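Local coordinates for devB protein (Vibrio cholerae O1 biovar eltor str. N16961, PDB 1Y89) that probably acts as a 6-phosphogluconolactonase, hydrolysing 6-phosphogluconolactone to 6-phosphogluconate in the pentose phosphate pathway, at residues Y189-A194 with T225-D230; Y155-L160 with S175-V180; L47-P52 with A86-K91; V72-A77 with L103-P108. All coordinates share one frame; numbering follows the deposited sequence.

Contact 1 (Y189-A194 with T225-D230)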
loop_
_atom_site.group_PDB
_atom_site.type_symbol
_atom_site.label_atom_id
_atom_site.label_comp_id
_atom_site.label_asym_id
_atom_site.label_seq_id
_atom_site.Cartn_x
_atom_site.Cartn_y
_atom_site.Cartn_z
ATOM N N TYR A 189 10.698 -3.644 -3.531
ATOM C CA TYR A 189 11.997 -3.729 -2.863
ATOM C C TYR A 189 11.779 -4.149 -1.415
ATOM O O TYR A 189 11.039 -3.474 -0.690
ATOM C CB TYR A 189 12.694 -2.373 -2.884
ATOM C CG TYR A 189 13.130 -1.934 -4.263
ATOM C CD1 TYR A 189 14.268 -2.500 -4.856
ATOM C CD2 TYR A 189 12.431 -0.918 -4.960
ATOM C CE1 TYR A 189 14.702 -2.114 -6.106
ATOM C CE2 TYR A 189 12.847 -0.510 -6.246
ATOM C CZ TYR A 189 13.993 -1.104 -6.796
ATOM O OH TYR A 189 14.450 -0.741 -8.046
ATOM N N LEU A 190 12.354 -5.291 -1.032
ATOM C CA LEU A 190 12.087 -5.904 0.266
ATOM C C LEU A 190 13.333 -5.619 1.093
ATOM O O LEU A 190 14.407 -6.193 0.849
ATOM C CB LEU A 190 11.853 -7.416 0.130
ATOM C CG LEU A 190 10.802 -7.837 -0.916
ATOM C CD1 LEU A 190 10.650 -9.395 -0.920
ATOM C CD2 LEU A 190 9.436 -7.103 -0.673
ATOM N N VAL A 191 13.190 -4.696 2.053
ATOM C CA VAL A 191 14.372 -4.107 2.700
ATOM C C VAL A 191 14.159 -4.153 4.198
ATOM O O VAL A 191 13.487 -3.282 4.745
ATOM C CB VAL A 191 14.601 -2.652 2.243
ATOM C CG1 VAL A 191 15.917 -2.117 2.813
ATOM C CG2 VAL A 191 14.629 -2.577 0.701
ATOM N N LEU A 192 14.740 -5.175 4.831
ATOM C CA LEU A 192 14.516 -5.474 6.232
ATOM C C LEU A 192 15.792 -5.430 7.062
ATOM O O LEU A 192 16.867 -5.813 6.585
ATOM C CB LEU A 192 13.867 -6.858 6.386
ATOM C CG LEU A 192 12.345 -6.880 6.196
ATOM C CD1 LEU A 192 11.868 -6.361 4.857
ATOM C CD2 LEU A 192 11.807 -8.276 6.433
ATOM N N GLY A 193 15.655 -4.972 8.310
ATOM C CA GLY A 193 16.726 -5.082 9.324
ATOM C C GLY A 193 17.520 -3.793 9.511
ATOM O O GLY A 193 17.567 -2.925 8.622
ATOM N N ALA A 194 18.141 -3.664 10.686
ATOM C CA ALA A 194 18.883 -2.469 11.053
ATOM C C ALA A 194 20.042 -2.198 10.096
ATOM O O ALA A 194 20.455 -1.046 9.927
ATOM C CB ALA A 194 19.410 -2.599 12.522
ATOM N N THR A 225 5.696 0.845 -7.893
ATOM C CA THR A 225 6.986 0.543 -7.272
ATOM C C THR A 225 6.741 0.560 -5.760
ATOM O O THR A 225 6.158 1.520 -5.251
ATOM C CB THR A 225 8.029 1.601 -7.621
ATOM O OG1 THR A 225 8.187 1.663 -9.036
ATOM C CG2 THR A 225 9.383 1.256 -7.000
ATOM N N GLU A 226 7.184 -0.475 -5.056
ATOM C CA GLU A 226 6.939 -0.571 -3.623
ATOM C C GLU A 226 8.216 -0.712 -2.848
ATOM O O GLU A 226 9.183 -1.356 -3.309
ATOM C CB GLU A 226 6.068 -1.793 -3.318
ATOM C CG GLU A 226 4.795 -1.777 -4.097
ATOM C CD GLU A 226 3.915 -2.960 -3.823
ATOM O OE1 GLU A 226 4.398 -4.120 -3.873
ATOM O OE2 GLU A 226 2.727 -2.708 -3.565
ATOM N N TRP A 227 8.183 -0.182 -1.633
ATOM C CA TRP A 227 9.218 -0.396 -0.652
ATOM C C TRP A 227 8.573 -1.051 0.569
ATOM O O TRP A 227 7.667 -0.466 1.189
ATOM C CB TRP A 227 9.861 0.951 -0.262
ATOM C CG TRP A 227 10.633 1.537 -1.426
ATOM C CD1 TRP A 227 10.136 2.221 -2.482
ATOM C CD2 TRP A 227 12.025 1.387 -1.656
ATOM N NE1 TRP A 227 11.158 2.543 -3.363
ATOM C CE2 TRP A 227 12.328 2.044 -2.865
ATOM C CE3 TRP A 227 13.059 0.783 -0.936
ATOM C CZ2 TRP A 227 13.625 2.106 -3.381
ATOM C CZ3 TRP A 227 14.363 0.850 -1.457
ATOM C CH2 TRP A 227 14.620 1.496 -2.665
ATOM N N TYR A 228 9.002 -2.266 0.894
ATOM C CA TYR A 228 8.485 -2.998 2.067
ATOM C C TYR A 228 9.579 -2.935 3.132
ATOM O O TYR A 228 10.666 -3.478 2.914
ATOM C CB TYR A 228 8.259 -4.483 1.716
ATOM C CG TYR A 228 6.939 -4.782 1.020
ATOM C CD1 TYR A 228 6.614 -4.180 -0.185
ATOM C CD2 TYR A 228 6.028 -5.674 1.566
ATOM C CE1 TYR A 228 5.397 -4.437 -0.799
ATOM C CE2 TYR A 228 4.815 -5.944 0.966
ATOM C CZ TYR A 228 4.500 -5.310 -0.219
ATOM O OH TYR A 228 3.280 -5.532 -0.805
ATOM N N LEU A 229 9.320 -2.268 4.256
ATOM C CA LEU A 229 10.335 -2.180 5.299
ATOM C C LEU A 229 9.774 -2.752 6.587
ATOM O O LEU A 229 8.553 -2.782 6.777
ATOM C CB LEU A 229 10.701 -0.708 5.580
ATOM C CG LEU A 229 11.093 0.241 4.433
ATOM C CD1 LEU A 229 11.550 1.558 5.034
ATOM C CD2 LEU A 229 12.128 -0.278 3.491
ATOM N N ASP A 230 10.665 -3.165 7.485
ATOM C CA ASP A 230 10.258 -3.366 8.857
ATOM C C ASP A 230 10.689 -2.160 9.673
ATOM O O ASP A 230 11.375 -1.264 9.146
ATOM C CB ASP A 230 10.777 -4.704 9.432
ATOM C CG ASP A 230 12.300 -4.809 9.457
ATOM O OD1 ASP A 230 13.017 -3.946 8.906
ATOM O OD2 ASP A 230 12.789 -5.798 10.041
#
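Tyr-189 and Trp-227 run alongside each other on one face of the sheet, their rings in an offset stack with the tyrosine and six-membered indole centroids 4.5 Å apart and the planes at 26°. With Tyr-189 CG anti to the carbonyl carbon (chi1 -68°), CD2 lies 3.6 Å from Trp-227 CZ2 and CB sits over the indole face as a CH-pi contact. Thr-225 CG2 meets the tyrosine edge, and Tyr-189 OH hydrogen-bonds Ile-218 O, so a long aromatic with a polar tip suits this buried place. Tyr-228 faces the other way, its CB 3.7 Å from Leu-190 CD2, where Leu-17 of helix 10-25 touches both side chains. Its backbone is gripped twice: Tyr-228 N donates to Tyr-189 O at 2.8 Å, and Val-191 N to Tyr-228 O at 2.9 Å. At the end of strand 224-230, Asp-230 OD1 accepts from Gly-193 N (2.9 Å) on its syn side and also takes Ala-233 N, capping the following helix. Gly-193 has a positive phi of 100°, a conformation that suits glycine. Parallel neighbours joined through helix 197-205, these strands form a beta-alpha-beta crossover of the Rossmann-like sheet.

Contact 2 (Y155-L160 with S175-V180)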
loop_
_atom_site.group_PDB
_atom_site.type_symbol
_atom_site.label_atom_id
_atom_site.label_comp_id
_atom_site.label_asym_id
_atom_site.label_seq_id
_atom_site.Cartn_x
_atom_site.Cartn_y
_atom_site.Cartn_z
ATOM N N TYR A 155 21.773 1.701 -17.779
ATOM C CA TYR A 155 20.345 1.937 -17.642
ATOM C C TYR A 155 19.680 2.070 -18.992
ATOM O O TYR A 155 18.460 2.089 -19.062
ATOM C CB TYR A 155 20.043 3.190 -16.786
ATOM C CG TYR A 155 20.510 3.036 -15.375
ATOM C CD1 TYR A 155 19.721 2.359 -14.412
ATOM C CD2 TYR A 155 21.740 3.519 -14.997
ATOM C CE1 TYR A 155 20.174 2.197 -13.097
ATOM C CE2 TYR A 155 22.203 3.367 -13.674
ATOM C CZ TYR A 155 21.421 2.702 -12.743
ATOM O OH TYR A 155 21.929 2.564 -11.466
ATOM N N ALA A 156 20.465 2.171 -20.058
ATOM C CA ALA A 156 19.898 2.264 -21.394
ATOM C C ALA A 156 20.014 0.956 -22.168
ATOM O O ALA A 156 19.781 0.936 -23.374
ATOM C CB ALA A 156 20.547 3.416 -22.171
ATOM N N ASP A 157 20.374 -0.133 -21.490
ATOM C CA ASP A 157 20.613 -1.418 -22.181
ATOM C C ASP A 157 19.279 -1.877 -22.776
ATOM O O ASP A 157 18.266 -1.967 -22.058
ATOM C CB ASP A 157 21.157 -2.454 -21.197
ATOM C CG ASP A 157 21.620 -3.745 -21.861
ATOM O OD1 ASP A 157 21.266 -4.045 -23.036
ATOM O OD2 ASP A 157 22.344 -4.495 -21.179
ATOM N N ALA A 158 19.275 -2.130 -24.079
ATOM C CA ALA A 158 18.049 -2.554 -24.770
ATOM C C ALA A 158 17.784 -4.077 -24.657
ATOM O O ALA A 158 16.674 -4.561 -24.981
ATOM C CB ALA A 158 18.071 -2.106 -26.238
ATOM N N ASN A 159 18.797 -4.820 -24.214
ATOM C CA ASN A 159 18.641 -6.256 -23.967
ATOM C C ASN A 159 17.789 -6.527 -22.716
ATOM O O ASN A 159 17.594 -5.636 -21.868
ATOM C CB ASN A 159 19.998 -6.951 -23.818
ATOM C CG ASN A 159 20.857 -6.885 -25.061
ATOM O OD1 ASN A 159 22.089 -6.833 -24.965
ATOM N ND2 ASN A 159 20.243 -6.952 -26.219
ATOM N N LEU A 160 17.301 -7.768 -22.594
ATOM C CA LEU A 160 16.476 -8.156 -21.452
ATOM C C LEU A 160 17.282 -8.737 -20.301
ATOM O O LEU A 160 16.788 -8.834 -19.165
ATOM C CB LEU A 160 15.357 -9.125 -21.877
ATOM C CG LEU A 160 14.509 -8.695 -23.078
ATOM C CD1 LEU A 160 13.505 -9.787 -23.431
ATOM C CD2 LEU A 160 13.804 -7.357 -22.793
ATOM N N SER A 175 21.645 -11.482 -14.996
ATOM C CA SER A 175 20.682 -10.591 -14.390
ATOM C C SER A 175 19.657 -10.113 -15.390
ATOM O O SER A 175 19.979 -9.937 -16.566
ATOM C CB SER A 175 21.396 -9.367 -13.821
ATOM O OG SER A 175 20.518 -8.547 -13.049
ATOM N N LYS A 176 18.438 -9.864 -14.924
ATOM C CA LYS A 176 17.540 -8.985 -15.678
ATOM C C LYS A 176 18.220 -7.636 -15.855
ATOM O O LYS A 176 19.008 -7.227 -14.984
ATOM C CB LYS A 176 16.243 -8.743 -14.898
ATOM C CG LYS A 176 15.276 -9.927 -14.933
ATOM C CD LYS A 176 13.907 -9.494 -14.312
ATOM C CE LYS A 176 12.805 -10.575 -14.417
ATOM N NZ LYS A 176 13.116 -11.915 -13.832
ATOM N N THR A 177 17.926 -6.940 -16.963
ATOM C CA THR A 177 18.382 -5.565 -17.111
ATOM C C THR A 177 17.377 -4.606 -16.468
ATOM O O THR A 177 16.237 -5.007 -16.158
ATOM C CB THR A 177 18.508 -5.175 -18.587
ATOM O OG1 THR A 177 17.245 -5.406 -19.235
ATOM C CG2 THR A 177 19.626 -5.989 -19.245
ATOM N N ALA A 178 17.780 -3.343 -16.300
ATOM C CA ALA A 178 16.871 -2.317 -15.728
ATOM C C ALA A 178 15.549 -2.226 -16.522
ATOM O O ALA A 178 14.463 -2.042 -15.958
ATOM C CB ALA A 178 17.559 -0.956 -15.695
ATOM N N LYS A 179 15.663 -2.364 -17.841
ATOM C CA LYS A 179 14.521 -2.282 -18.738
ATOM C C LYS A 179 13.404 -3.250 -18.369
ATOM O O LYS A 179 12.210 -2.891 -18.424
ATOM C CB LYS A 179 15.017 -2.589 -20.155
ATOM C CG LYS A 179 13.957 -2.724 -21.179
ATOM C CD LYS A 179 14.689 -2.968 -22.534
ATOM C CE LYS A 179 13.725 -3.016 -23.653
ATOM N NZ LYS A 179 14.410 -3.060 -25.016
ATOM N N VAL A 180 13.770 -4.484 -18.022
ATOM C CA VAL A 180 12.728 -5.446 -17.628
ATOM C C VAL A 180 12.064 -5.029 -16.294
ATOM O O VAL A 180 10.826 -5.105 -16.124
ATOM C CB VAL A 180 13.315 -6.876 -17.530
ATOM C CG1 VAL A 180 12.258 -7.869 -17.040
ATOM C CG2 VAL A 180 13.905 -7.289 -18.937
HETATM O O HOH W 1 18.124 -1.556 -19.309
#
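The irregular segment 155-160 passes over the place where strand 172-176 gives way to helix 178-183, and the two backbones come closest at Leu-160 and Thr-177, whose CA atoms are 5.4 Å apart. There Thr-177 N donates to Leu-160 O at 3.1 Å, approaching from above the carbonyl plane, 57° out of it. A water extends the backbone link: it donates to Asp-157 O at 2.8 Å and accepts from Lys-179 N at 3.0 Å, thus serving an amide in the first turn of the helix.

Thr-177 occupies the N-cap position. Its OG1 lies between the backbone N and the carbonyl carbon (chi1 56°) and donates to Asn-159 O over 2.7 Å, while CG2 faces the carboxylate of Asp-157. A beta-branched hydroxyl residue fits here because one branch bonds and the other packs. Asp-157 in turn shapes the loop: OD1 accepts from Asn-159 N at 2.8 Å, an Asx turn, with the amide above the carboxylate plane. Lys-179 reaches from the helix to the loop with its chain fully extended, and NZ donates to Ala-158 O at 2.7 Å; a long side chain ending in a donor suits a carbonyl this far from the helix. Leu-160 CB lies 3.8 Å from Val-180 CG2, the two side chains crossing at about a right angle, and the leucine continues onto Ala-116 and Met-119 of helix 108-122. The arrangement is that of a loop leading into an antiparallel beta-hairpin, strands 161-165 and 172-176, and folded over the N-terminus of the helix that follows it.

Contact 3 (L47-P52 with A86-K91)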
loop_
_atom_site.group_PDB
_atom_site.type_symbol
_atom_site.label_atom_id
_atom_site.label_comp_id
_atom_site.label_asym_id
_atom_site.label_seq_id
_atom_site.Cartn_x
_atom_site.Cartn_y
_atom_site.Cartn_z
ATOM N N LEU A 47 7.593 -19.664 4.594
ATOM C CA LEU A 47 6.180 -19.425 4.846
ATOM C C LEU A 47 5.299 -20.052 3.744
ATOM O O LEU A 47 4.258 -20.678 4.023
ATOM C CB LEU A 47 5.900 -17.920 5.000
ATOM C CG LEU A 47 4.423 -17.529 5.222
ATOM C CD1 LEU A 47 3.792 -18.230 6.475
ATOM C CD2 LEU A 47 4.234 -16.029 5.328
ATOM N N LEU A 48 5.696 -19.859 2.490
ATOM C CA LEU A 48 4.978 -20.468 1.372
ATOM C C LEU A 48 4.901 -21.998 1.410
ATOM O O LEU A 48 3.942 -22.603 0.886
ATOM C CB LEU A 48 5.592 -20.009 0.029
ATOM C CG LEU A 48 5.486 -18.509 -0.251
ATOM C CD1 LEU A 48 6.268 -18.203 -1.568
ATOM C CD2 LEU A 48 4.004 -18.085 -0.357
ATOM N N ALA A 49 5.899 -22.621 2.020
ATOM C CA ALA A 49 5.929 -24.077 2.185
ATOM C C ALA A 49 5.131 -24.555 3.407
ATOM O O ALA A 49 4.952 -25.760 3.615
ATOM C CB ALA A 49 7.420 -24.568 2.290
ATOM N N SER A 50 4.683 -23.632 4.254
ATOM C CA SER A 50 3.935 -24.015 5.460
ATOM C C SER A 50 2.451 -24.055 5.120
ATOM O O SER A 50 2.012 -23.465 4.122
ATOM C CB SER A 50 4.114 -22.956 6.561
ATOM O OG SER A 50 3.408 -21.773 6.192
ATOM N N GLN A 51 1.677 -24.709 5.964
ATOM C CA GLN A 51 0.216 -24.573 5.907
ATOM C C GLN A 51 -0.185 -23.159 6.331
ATOM O O GLN A 51 0.390 -22.625 7.296
ATOM C CB GLN A 51 -0.465 -25.623 6.802
ATOM C CG GLN A 51 -0.195 -27.070 6.337
ATOM C CD GLN A 51 -0.390 -27.296 4.808
ATOM O OE1 GLN A 51 -1.303 -26.734 4.180
ATOM N NE2 GLN A 51 0.487 -28.095 4.215
ATOM N N PRO A 52 -1.205 -22.573 5.662
ATOM C CA PRO A 52 -2.061 -23.207 4.640
ATOM C C PRO A 52 -1.568 -22.979 3.190
ATOM O O PRO A 52 -2.131 -23.565 2.260
ATOM C CB PRO A 52 -3.402 -22.489 4.835
ATOM C CG PRO A 52 -2.992 -21.071 5.191
ATOM C CD PRO A 52 -1.617 -21.172 5.906
ATOM N N ALA A 86 15.370 -25.912 -2.132
ATOM C CA ALA A 86 15.508 -26.578 -0.833
ATOM C C ALA A 86 14.395 -26.155 0.124
ATOM O O ALA A 86 13.801 -27.013 0.816
ATOM C CB ALA A 86 16.869 -26.288 -0.229
ATOM N N LEU A 87 14.054 -24.867 0.120
ATOM C CA LEU A 87 13.090 -24.362 1.121
ATOM C C LEU A 87 11.623 -24.468 0.699
ATOM O O LEU A 87 10.733 -24.580 1.556
ATOM C CB LEU A 87 13.403 -22.918 1.541
ATOM C CG LEU A 87 14.765 -22.689 2.240
ATOM C CD1 LEU A 87 14.988 -21.150 2.399
ATOM C CD2 LEU A 87 14.856 -23.397 3.593
ATOM N N LEU A 88 11.385 -24.383 -0.612
ATOM C CA LEU A 88 10.014 -24.332 -1.133
ATOM C C LEU A 88 9.692 -25.395 -2.174
ATOM O O LEU A 88 8.830 -26.275 -1.928
ATOM C CB LEU A 88 9.676 -22.936 -1.703
ATOM C CG LEU A 88 8.294 -22.772 -2.365
ATOM C CD1 LEU A 88 7.141 -23.173 -1.357
ATOM C CD2 LEU A 88 8.099 -21.327 -2.868
ATOM N N PHE A 89 10.323 -25.309 -3.351
ATOM C CA PHE A 89 9.812 -26.111 -4.473
ATOM C C PHE A 89 9.791 -27.595 -4.146
ATOM O O PHE A 89 8.855 -28.297 -4.514
ATOM C CB PHE A 89 10.593 -25.881 -5.788
ATOM C CG PHE A 89 10.743 -24.439 -6.148
ATOM C CD1 PHE A 89 9.699 -23.539 -5.937
ATOM C CD2 PHE A 89 11.932 -23.977 -6.716
ATOM C CE1 PHE A 89 9.841 -22.198 -6.282
ATOM C CE2 PHE A 89 12.075 -22.648 -7.038
ATOM C CZ PHE A 89 11.027 -21.754 -6.813
ATOM N N SER A 90 10.817 -28.074 -3.455
ATOM C CA SER A 90 10.871 -29.492 -3.075
ATOM C C SER A 90 9.802 -29.887 -2.026
ATOM O O SER A 90 9.688 -31.062 -1.664
ATOM C CB SER A 90 12.255 -29.812 -2.537
ATOM O OG SER A 90 12.434 -29.173 -1.293
ATOM N N LYS A 91 9.047 -28.911 -1.522
ATOM C CA LYS A 91 8.060 -29.169 -0.466
ATOM C C LYS A 91 6.631 -28.993 -0.963
ATOM O O LYS A 91 5.685 -29.056 -0.157
ATOM C CB LYS A 91 8.264 -28.217 0.728
ATOM C CG LYS A 91 9.690 -28.009 1.165
ATOM C CD LYS A 91 10.222 -29.217 1.835
ATOM C CE LYS A 91 11.639 -28.976 2.260
ATOM N NZ LYS A 91 12.180 -30.215 2.854
HETATM O O HOH W 2 4.880 -28.296 2.378
#
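Leu-48, in the last turn of helix 39-48, meets Leu-88 of helix 80-89 with two parts of its side chain: CB is 3.8 Å from Leu-88 CD1, and Leu-48 CD1 is 3.8 Å from Leu-88 CD2. The match depends on Leu-88 CG standing anti to the backbone N (chi1 176°), which swings both methyls toward the first helix. A branched aliphatic residue suits position 48, since its other sides press on Ala-18 and Met-21 of helix 10-25 and on Trp-59.

Ala-49 comes next and brings the backbones near each other. Leu-88 CD1 touches Ala-49 N at 3.6 Å, while the alanine methyl CB packs 3.4 Å from Leu-87 O and 4.1 Å from Lys-91 CB; so small a side chain fits this close approach. No direct hydrogen bond spans the two segments. Instead a water donates to Ala-49 O at 2.8 Å and to Lys-91 O at 2.8 Å, joining two carbonyls that could not bond to each other.

At Ser-50 the chain turns away. OG donates to Leu-47 O at 2.6 Å, in the carbonyl plane on a lone pair, and Ser-50 N also bonds there, so Leu-47 O takes two bonds from the same serine. This is packing where the C-terminal parts of two helices of an alpha/beta fold and the turns after them meet, one helix following strand 31-35 and the other strand 62-70.

Contact 4 (V72-A77 with L103-P108)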
loop_
_atom_site.group_PDB
_atom_site.type_symbol
_atom_site.label_atom_id
_atom_site.label_comp_id
_atom_site.label_asym_id
_atom_site.label_seq_id
_atom_site.Cartn_x
_atom_site.Cartn_y
_atom_site.Cartn_z
ATOM N N VAL A 72 26.533 -20.570 -10.830
ATOM C CA VAL A 72 26.986 -21.780 -10.140
ATOM C C VAL A 72 25.950 -22.865 -10.373
ATOM O O VAL A 72 24.793 -22.560 -10.745
ATOM C CB VAL A 72 27.186 -21.570 -8.595
ATOM C CG1 VAL A 72 28.391 -20.611 -8.275
ATOM C CG2 VAL A 72 25.870 -21.106 -7.875
ATOM N N ALA A 73 26.345 -24.124 -10.146
ATOM C CA ALA A 73 25.417 -25.261 -10.265
ATOM C C ALA A 73 24.191 -25.071 -9.360
ATOM O O ALA A 73 24.285 -24.447 -8.287
ATOM C CB ALA A 73 26.127 -26.589 -9.946
ATOM N N PRO A 74 23.033 -25.583 -9.801
ATOM C CA PRO A 74 21.810 -25.355 -9.040
ATOM C C PRO A 74 21.820 -25.990 -7.637
ATOM O O PRO A 74 20.967 -25.650 -6.829
ATOM C CB PRO A 74 20.719 -25.967 -9.931
ATOM C CG PRO A 74 21.471 -26.961 -10.804
ATOM C CD PRO A 74 22.787 -26.337 -11.049
ATOM N N ASP A 75 22.758 -26.887 -7.338
ATOM C CA ASP A 75 22.853 -27.408 -5.971
ATOM C C ASP A 75 24.045 -26.814 -5.192
ATOM O O ASP A 75 24.393 -27.287 -4.110
ATOM C CB ASP A 75 22.887 -28.940 -5.963
ATOM C CG ASP A 75 24.122 -29.508 -6.681
ATOM O OD1 ASP A 75 24.795 -28.749 -7.448
ATOM O OD2 ASP A 75 24.407 -30.720 -6.471
ATOM N N ASP A 76 24.670 -25.783 -5.763
ATOM C CA ASP A 76 25.711 -25.037 -5.074
ATOM C C ASP A 76 25.082 -24.173 -3.990
ATOM O O ASP A 76 23.946 -23.719 -4.134
ATOM C CB ASP A 76 26.456 -24.140 -6.065
ATOM C CG ASP A 76 27.702 -23.553 -5.470
ATOM O OD1 ASP A 76 27.596 -22.586 -4.714
ATOM O OD2 ASP A 76 28.785 -24.101 -5.723
ATOM N N ALA A 77 25.798 -23.972 -2.881
ATOM C CA ALA A 77 25.319 -23.106 -1.789
ATOM C C ALA A 77 24.948 -21.675 -2.257
ATOM O O ALA A 77 24.095 -20.996 -1.665
ATOM C CB ALA A 77 26.375 -23.032 -0.721
ATOM N N LEU A 103 20.050 -21.026 -15.885
ATOM C CA LEU A 103 20.991 -22.147 -15.877
ATOM C C LEU A 103 22.399 -21.653 -15.479
ATOM O O LEU A 103 23.257 -21.363 -16.339
ATOM C CB LEU A 103 21.007 -22.841 -17.254
ATOM C CG LEU A 103 19.622 -23.238 -17.782
ATOM C CD1 LEU A 103 19.774 -23.970 -19.165
ATOM C CD2 LEU A 103 18.849 -24.134 -16.799
ATOM N N GLY A 104 22.636 -21.578 -14.176
ATOM C CA GLY A 104 23.880 -21.033 -13.656
ATOM C C GLY A 104 25.105 -21.897 -13.956
ATOM O O GLY A 104 26.233 -21.430 -13.855
ATOM N N GLU A 105 24.891 -23.157 -14.303
ATOM C CA GLU A 105 26.002 -24.057 -14.597
ATOM C C GLU A 105 26.516 -23.884 -16.024
ATOM O O GLU A 105 27.516 -24.481 -16.388
ATOM C CB GLU A 105 25.614 -25.532 -14.348
ATOM C CG GLU A 105 24.533 -26.124 -15.302
ATOM C CD GLU A 105 23.088 -25.807 -14.889
ATOM O OE1 GLU A 105 22.814 -24.729 -14.276
ATOM O OE2 GLU A 105 22.208 -26.632 -15.209
ATOM N N ASN A 106 25.829 -23.085 -16.833
ATOM C CA ASN A 106 26.127 -23.023 -18.255
ATOM C C ASN A 106 26.969 -21.809 -18.583
ATOM O O ASN A 106 27.156 -20.933 -17.732
ATOM C CB ASN A 106 24.826 -23.002 -19.064
ATOM C CG ASN A 106 24.182 -24.369 -19.176
ATOM O OD1 ASN A 106 24.690 -25.352 -18.640
ATOM N ND2 ASN A 106 23.072 -24.442 -19.909
ATOM N N GLU A 107 27.494 -21.761 -19.803
ATOM C CA GLU A 107 28.264 -20.589 -20.252
ATOM C C GLU A 107 27.377 -19.338 -20.106
ATOM O O GLU A 107 26.260 -19.286 -20.668
ATOM C CB GLU A 107 28.764 -20.793 -21.691
ATOM C CG GLU A 107 29.805 -19.782 -22.142
ATOM C CD GLU A 107 29.176 -18.443 -22.537
ATOM O OE1 GLU A 107 28.247 -18.452 -23.381
ATOM O OE2 GLU A 107 29.593 -17.389 -21.986
ATOM N N PRO A 108 27.844 -18.342 -19.332
ATOM C CA PRO A 108 26.932 -17.233 -18.938
ATOM C C PRO A 108 26.360 -16.391 -20.055
ATOM O O PRO A 108 25.201 -16.019 -19.962
ATOM C CB PRO A 108 27.810 -16.349 -18.036
ATOM C CG PRO A 108 28.844 -17.308 -17.528
ATOM C CD PRO A 108 29.174 -18.168 -18.720
#
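This is a small surface contact between two loops: Val-72 to Pro-74, on the way from strand 62-70 to helix 80-89, lies against Gly-104 and Glu-105, just ahead of helix 108-122. The backbones come close, with the CA atoms of Ala-73 and Glu-105 4.5 Å apart, yet no hydrogen bond crosses. Val-72 N and Gly-104 O are 3.2 Å apart but poorly aligned, and a weaker CA-H...O contact joins Gly-104 CA to Val-72 O at 3.4 Å. Glycine belongs here because a beta carbon would come too close to that oxygen.

Glu-105 supplies the side-chain part. Its CG sits between the backbone N and the carbonyl carbon (chi1 67°) and the chain bends again at chi2 (-83°); the side chain crosses that of Pro-74 at about a right angle, with OE1 3.6 Å from Pro-74 CD and Glu-105 CB 4.1 Å from Ala-73 CA. The charge has its strong partner elsewhere: OE2 forms a salt bridge with Arg-101, which also packs on Pro-74.

Each turn is closed by its own bond, Asp-76 N to Ala-73 O at 2.9 Å and Asn-106 N to Leu-103 O at 3.1 Å. Pro-74 suits the second position of the first turn, where phi is near the value its ring imposes. Two loops that each form a type I turn thus meet, one strand-to-helix, the other helix-to-helix, in an alpha/beta fold.

Contact 1 is the buried one, inside the central sheet, and combines regular strand bonds with aromatic stacking. Contact 2 reaches the same sheet near its antiparallel end and is partly buried; its bonds are irregular, all to loop carbonyls, with a water between. Helix 178-183 of contact 2 runs on into strand 186-191 of contact 1. Contact 3, also partly buried, is held by aliphatic groups and a water, and contact 4 is a surface touch with no bond across. Contacts 3 and 4 interleave: contact 3 uses the end of helix 80-89, and the segments of contact 4 precede and follow that helix. Direct hydrogen bonding across occurs in the two contacts that involve the sheet's strands.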